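Local structure of MlnE (Bacillus amyloliquefaciens subsp. plantarum, 5D2E) at residues A[35-47]-A[245-259]. The protein probably reduces beta-keto groups of carrier-bound polyketide intermediates with NADPH, as the B-type N-terminal ketoreductase of a longer macrolactin assembly-line synthase. Numbering follows the deposited sequence.
Sequences THLYEMVWDRHEF and YEPRHYYKRQLQRVK
R253 lies alongside W42, the two pointing the same way from a non-hydrogen-bonded antiparallel pair. Its CB stands over the broad face that tryptophan offers, 3.6 Å from the centroid of the six-membered ring, a CH-pi contact. With CG between the backbone N and the carbonyl carbon (chi1 72°), the extended chain runs past the indole's rim, CD beside CH2 and CZ2. CG and CD both border M40 SD, CD at 3.6 Å. NH1 lies 3.9 Å from W42 CZ2, and NH2 ends in a salt bridge with E192; arginine suits this place because its aliphatic shaft packs while its tip bonds. Y251 turns its edge to the face of the W42 six-membered ring, an offset edge-to-face pair with planes at 77°. Strands 35-46 and 249-257 form a long ribbon joining the two Rossmann-like halves of the ketoreductase: 35-46 also pairs with 494-499 of the catalytic half, 249-257 with 242-245 of the structural one. H45 CB sits over the Y250 ring, 3.4 Å from CZ, while H45 NE2 donates in its ring plane to the D43 carboxylate (OD2, 2.6 Å), fixing the imidazole's rotation. F47 N donates a hydrogen bond to R248 O, and the F47 ring, apolar among aromatics, meets Y250 CD1 edge-on.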
# COMPACT_ATOMS: atom_id res chain seq x y z
N THR A 35 17.69 -7.24 13.28
CA THR A 35 16.36 -7.43 12.67
C THR A 35 15.31 -7.09 13.70
O THR A 35 15.27 -7.68 14.77
CB THR A 35 16.19 -8.86 12.21
OG1 THR A 35 17.28 -9.17 11.36
CG2 THR A 35 14.93 -9.04 11.38
N HIS A 36 14.47 -6.13 13.40
CA HIS A 36 13.45 -5.68 14.34
C HIS A 36 12.05 -5.66 13.63
O HIS A 36 11.95 -5.33 12.44
CB HIS A 36 13.84 -4.27 14.83
CG HIS A 36 15.32 -4.07 15.02
ND1 HIS A 36 15.97 -4.40 16.19
CD2 HIS A 36 16.26 -3.56 14.19
CE1 HIS A 36 17.26 -4.13 16.05
NE2 HIS A 36 17.47 -3.61 14.86
N LEU A 37 11.00 -6.07 14.36
CA LEU A 37 9.64 -5.99 13.88
C LEU A 37 8.94 -4.76 14.46
O LEU A 37 9.17 -4.38 15.62
CB LEU A 37 8.87 -7.21 14.25
CG LEU A 37 9.39 -8.60 13.93
CD1 LEU A 37 8.22 -9.54 14.14
CD2 LEU A 37 9.87 -8.74 12.52
N TYR A 38 8.14 -4.11 13.62
CA TYR A 38 7.44 -2.89 13.92
C TYR A 38 5.93 -3.03 13.55
O TYR A 38 5.55 -3.76 12.66
CB TYR A 38 8.05 -1.71 13.13
CG TYR A 38 9.47 -1.47 13.49
CD1 TYR A 38 10.48 -2.28 12.97
CD2 TYR A 38 9.82 -0.48 14.34
CE1 TYR A 38 11.79 -2.09 13.31
CE2 TYR A 38 11.14 -0.27 14.70
CZ TYR A 38 12.11 -1.07 14.18
OH TYR A 38 13.42 -0.87 14.54
N GLU A 39 5.10 -2.31 14.29
CA GLU A 39 3.67 -2.25 14.04
C GLU A 39 3.21 -0.81 14.16
O GLU A 39 3.84 0.03 14.85
CB GLU A 39 2.87 -3.18 14.99
CG GLU A 39 2.96 -2.77 16.44
CD GLU A 39 2.55 -3.86 17.44
OE1 GLU A 39 1.82 -4.78 17.06
OE2 GLU A 39 3.05 -3.80 18.61
N MET A 40 2.07 -0.53 13.53
CA MET A 40 1.48 0.79 13.61
C MET A 40 0.90 1.02 14.99
O MET A 40 0.19 0.17 15.52
CB MET A 40 0.41 0.95 12.55
CG MET A 40 0.98 0.98 11.15
SD MET A 40 1.96 2.46 10.95
CE MET A 40 2.38 2.21 9.20
N VAL A 41 1.21 2.15 15.58
CA VAL A 41 0.63 2.53 16.85
C VAL A 41 -0.06 3.86 16.61
O VAL A 41 0.54 4.80 16.10
CB VAL A 41 1.73 2.72 17.94
CG1 VAL A 41 1.12 3.17 19.26
CG2 VAL A 41 2.56 1.45 18.13
N TRP A 42 -1.28 3.97 17.13
CA TRP A 42 -2.08 5.18 16.94
C TRP A 42 -2.10 6.14 18.11
O TRP A 42 -2.04 5.71 19.25
CB TRP A 42 -3.51 4.76 16.71
CG TRP A 42 -3.69 3.96 15.54
CD1 TRP A 42 -3.55 2.60 15.44
CD2 TRP A 42 -4.02 4.44 14.24
NE1 TRP A 42 -3.76 2.22 14.15
CE2 TRP A 42 -4.04 3.33 13.39
CE3 TRP A 42 -4.25 5.70 13.70
CZ2 TRP A 42 -4.34 3.43 12.06
CZ3 TRP A 42 -4.59 5.79 12.36
CH2 TRP A 42 -4.64 4.66 11.57
N ASP A 43 -2.17 7.44 17.86
CA ASP A 43 -2.47 8.40 18.94
C ASP A 43 -3.75 9.11 18.60
O ASP A 43 -3.95 9.57 17.47
CB ASP A 43 -1.34 9.40 19.30
CG ASP A 43 -0.76 10.10 18.12
OD1 ASP A 43 -0.06 9.43 17.31
OD2 ASP A 43 -0.94 11.34 18.01
N ARG A 44 -4.58 9.23 19.61
CA ARG A 44 -5.94 9.71 19.48
C ARG A 44 -6.08 11.08 20.14
O ARG A 44 -5.53 11.29 21.20
CB ARG A 44 -6.90 8.69 20.10
CG ARG A 44 -8.23 9.29 20.51
CD ARG A 44 -9.16 8.37 21.31
NE ARG A 44 -9.70 7.61 20.30
CZ ARG A 44 -10.91 7.59 19.78
NH1 ARG A 44 -11.00 6.82 18.64
NH2 ARG A 44 -11.97 8.14 20.35
N HIS A 45 -6.89 11.94 19.55
CA HIS A 45 -7.09 13.31 19.95
C HIS A 45 -8.53 13.73 19.76
O HIS A 45 -9.23 13.26 18.86
CB HIS A 45 -6.26 14.26 19.11
CG HIS A 45 -4.84 13.88 19.04
ND1 HIS A 45 -3.92 14.33 19.95
CD2 HIS A 45 -4.19 13.01 18.24
CE1 HIS A 45 -2.75 13.78 19.70
NE2 HIS A 45 -2.89 12.99 18.65
N GLU A 46 -8.93 14.71 20.55
CA GLU A 46 -10.20 15.38 20.39
C GLU A 46 -10.05 16.43 19.32
O GLU A 46 -9.06 17.12 19.25
CB GLU A 46 -10.68 16.05 21.67
CG GLU A 46 -10.92 15.10 22.82
CD GLU A 46 -11.84 15.69 23.92
OE1 GLU A 46 -11.90 16.95 24.06
OE2 GLU A 46 -12.52 14.89 24.61
N PHE A 47 -11.06 16.55 18.47
CA PHE A 47 -11.02 17.49 17.39
C PHE A 47 -11.58 18.81 17.88
O PHE A 47 -12.71 18.85 18.31
CB PHE A 47 -11.87 17.01 16.22
CG PHE A 47 -11.79 17.96 15.05
CD1 PHE A 47 -10.67 17.97 14.26
CD2 PHE A 47 -12.77 18.92 14.85
CE1 PHE A 47 -10.55 18.87 13.22
CE2 PHE A 47 -12.67 19.83 13.78
CZ PHE A 47 -11.54 19.81 12.97
N TYR A 245 -9.85 11.24 10.50
CA TYR A 245 -10.78 12.11 11.21
C TYR A 245 -12.12 11.47 11.36
O TYR A 245 -12.67 10.91 10.42
CB TYR A 245 -10.98 13.41 10.42
CG TYR A 245 -9.77 14.30 10.41
CD1 TYR A 245 -9.52 15.21 11.42
CD2 TYR A 245 -8.85 14.22 9.36
CE1 TYR A 245 -8.37 16.00 11.42
CE2 TYR A 245 -7.71 15.02 9.34
CZ TYR A 245 -7.49 15.90 10.37
OH TYR A 245 -6.39 16.66 10.29
N GLU A 246 -12.61 11.47 12.59
CA GLU A 246 -14.04 11.26 12.82
C GLU A 246 -14.56 12.66 13.11
O GLU A 246 -13.77 13.56 13.37
CB GLU A 246 -14.25 10.34 14.03
CG GLU A 246 -13.82 8.91 13.77
CD GLU A 246 -13.80 8.00 14.97
OE1 GLU A 246 -14.33 8.42 16.00
OE2 GLU A 246 -13.29 6.88 14.84
N PRO A 247 -15.88 12.82 13.20
CA PRO A 247 -16.36 14.18 13.50
C PRO A 247 -15.93 14.78 14.83
O PRO A 247 -15.63 15.97 14.88
CB PRO A 247 -17.87 14.01 13.40
CG PRO A 247 -18.03 12.87 12.43
CD PRO A 247 -16.98 11.90 12.87
N ARG A 248 -15.72 13.96 15.86
CA ARG A 248 -15.30 14.50 17.19
C ARG A 248 -13.86 14.16 17.68
O ARG A 248 -13.40 14.66 18.68
CB ARG A 248 -16.33 14.03 18.23
CG ARG A 248 -17.69 14.65 18.00
CD ARG A 248 -18.62 14.47 19.20
NE ARG A 248 -19.67 15.46 19.00
CZ ARG A 248 -19.79 16.63 19.65
NH1 ARG A 248 -19.00 16.99 20.65
NH2 ARG A 248 -20.78 17.42 19.30
N HIS A 249 -13.18 13.30 16.95
CA HIS A 249 -11.87 12.75 17.33
C HIS A 249 -11.05 12.51 16.06
O HIS A 249 -11.60 12.29 15.01
CB HIS A 249 -12.03 11.43 18.03
CG HIS A 249 -12.76 11.51 19.33
ND1 HIS A 249 -14.12 11.32 19.43
CD2 HIS A 249 -12.31 11.82 20.57
CE1 HIS A 249 -14.47 11.48 20.70
NE2 HIS A 249 -13.39 11.77 21.41
N TYR A 250 -9.73 12.55 16.18
CA TYR A 250 -8.88 12.17 15.11
C TYR A 250 -7.71 11.35 15.62
O TYR A 250 -7.35 11.40 16.82
CB TYR A 250 -8.43 13.37 14.28
CG TYR A 250 -7.51 14.37 14.98
CD1 TYR A 250 -8.03 15.42 15.71
CD2 TYR A 250 -6.13 14.20 14.94
CE1 TYR A 250 -7.20 16.32 16.34
CE2 TYR A 250 -5.28 15.08 15.59
CZ TYR A 250 -5.84 16.15 16.28
OH TYR A 250 -5.02 17.03 16.91
N TYR A 251 -7.10 10.61 14.72
CA TYR A 251 -5.97 9.79 15.10
C TYR A 251 -4.90 9.69 14.02
O TYR A 251 -5.17 9.76 12.80
CB TYR A 251 -6.42 8.43 15.69
CG TYR A 251 -7.69 7.88 15.16
CD1 TYR A 251 -8.93 8.27 15.64
CD2 TYR A 251 -7.66 6.91 14.15
CE1 TYR A 251 -10.13 7.78 15.09
CE2 TYR A 251 -8.86 6.37 13.57
CZ TYR A 251 -10.10 6.81 14.03
OH TYR A 251 -11.22 6.24 13.41
N LYS A 252 -3.66 9.60 14.51
CA LYS A 252 -2.50 9.48 13.71
C LYS A 252 -1.72 8.23 14.12
O LYS A 252 -1.87 7.74 15.23
CB LYS A 252 -1.62 10.68 13.99
CG LYS A 252 -2.10 11.99 13.40
CD LYS A 252 -0.92 12.94 13.35
CE LYS A 252 -1.16 14.09 12.41
NZ LYS A 252 -2.34 14.83 12.92
N ARG A 253 -0.87 7.77 13.22
CA ARG A 253 -0.20 6.52 13.42
C ARG A 253 1.29 6.61 13.09
O ARG A 253 1.69 7.36 12.19
CB ARG A 253 -0.81 5.39 12.62
CG ARG A 253 -0.54 5.50 11.14
CD ARG A 253 -1.06 4.33 10.35
NE ARG A 253 -1.33 4.72 8.97
CZ ARG A 253 -2.17 4.07 8.16
NH1 ARG A 253 -2.79 2.96 8.56
NH2 ARG A 253 -2.39 4.55 6.96
N GLN A 254 2.08 5.77 13.77
CA GLN A 254 3.49 5.63 13.41
C GLN A 254 3.99 4.26 13.79
O GLN A 254 3.42 3.63 14.66
CB GLN A 254 4.33 6.72 14.07
CG GLN A 254 4.64 6.48 15.53
CD GLN A 254 5.38 7.63 16.14
OE1 GLN A 254 4.94 8.21 17.13
NE2 GLN A 254 6.50 8.01 15.53
N LEU A 255 5.04 3.80 13.11
CA LEU A 255 5.64 2.51 13.38
C LEU A 255 6.40 2.57 14.67
O LEU A 255 7.08 3.51 14.91
CB LEU A 255 6.60 2.12 12.28
CG LEU A 255 5.93 1.57 11.01
CD1 LEU A 255 7.07 1.31 10.01
CD2 LEU A 255 5.12 0.31 11.24
N GLN A 256 6.25 1.56 15.50
CA GLN A 256 7.03 1.45 16.72
C GLN A 256 7.38 0.01 16.88
O GLN A 256 6.63 -0.89 16.41
CB GLN A 256 6.22 1.94 17.90
CG GLN A 256 6.12 3.47 17.93
CD GLN A 256 5.38 3.98 19.13
OE1 GLN A 256 5.44 3.40 20.22
NE2 GLN A 256 4.65 5.07 18.96
N ARG A 257 8.50 -0.25 17.58
CA ARG A 257 8.90 -1.61 17.77
C ARG A 257 7.80 -2.43 18.44
O ARG A 257 7.17 -1.96 19.37
CB ARG A 257 10.21 -1.68 18.58
CG ARG A 257 11.10 -2.84 18.11
CD ARG A 257 12.61 -2.63 18.32
NE ARG A 257 12.84 -1.77 19.47
CZ ARG A 257 13.42 -0.58 19.45
NH1 ARG A 257 13.95 -0.07 18.33
NH2 ARG A 257 13.52 0.10 20.58
N VAL A 258 7.61 -3.65 18.03
CA VAL A 258 6.67 -4.53 18.75
C VAL A 258 7.13 -4.85 20.19
O VAL A 258 8.33 -4.79 20.50
CB VAL A 258 6.41 -5.88 18.04
CG1 VAL A 258 5.86 -5.66 16.64
CG2 VAL A 258 7.65 -6.80 18.01
N LYS A 259 6.16 -5.19 21.04
CA LYS A 259 6.41 -5.52 22.45
C LYS A 259 6.74 -7.00 22.57
O LYS A 259 6.34 -7.81 21.70
CB LYS A 259 5.17 -5.19 23.30
CG LYS A 259 5.01 -3.72 23.65
CD LYS A 259 3.57 -3.20 23.63
CE LYS A 259 2.75 -3.56 24.85
NZ LYS A 259 2.01 -2.37 25.40
O HOH W 1 3.43 -5.68 20.26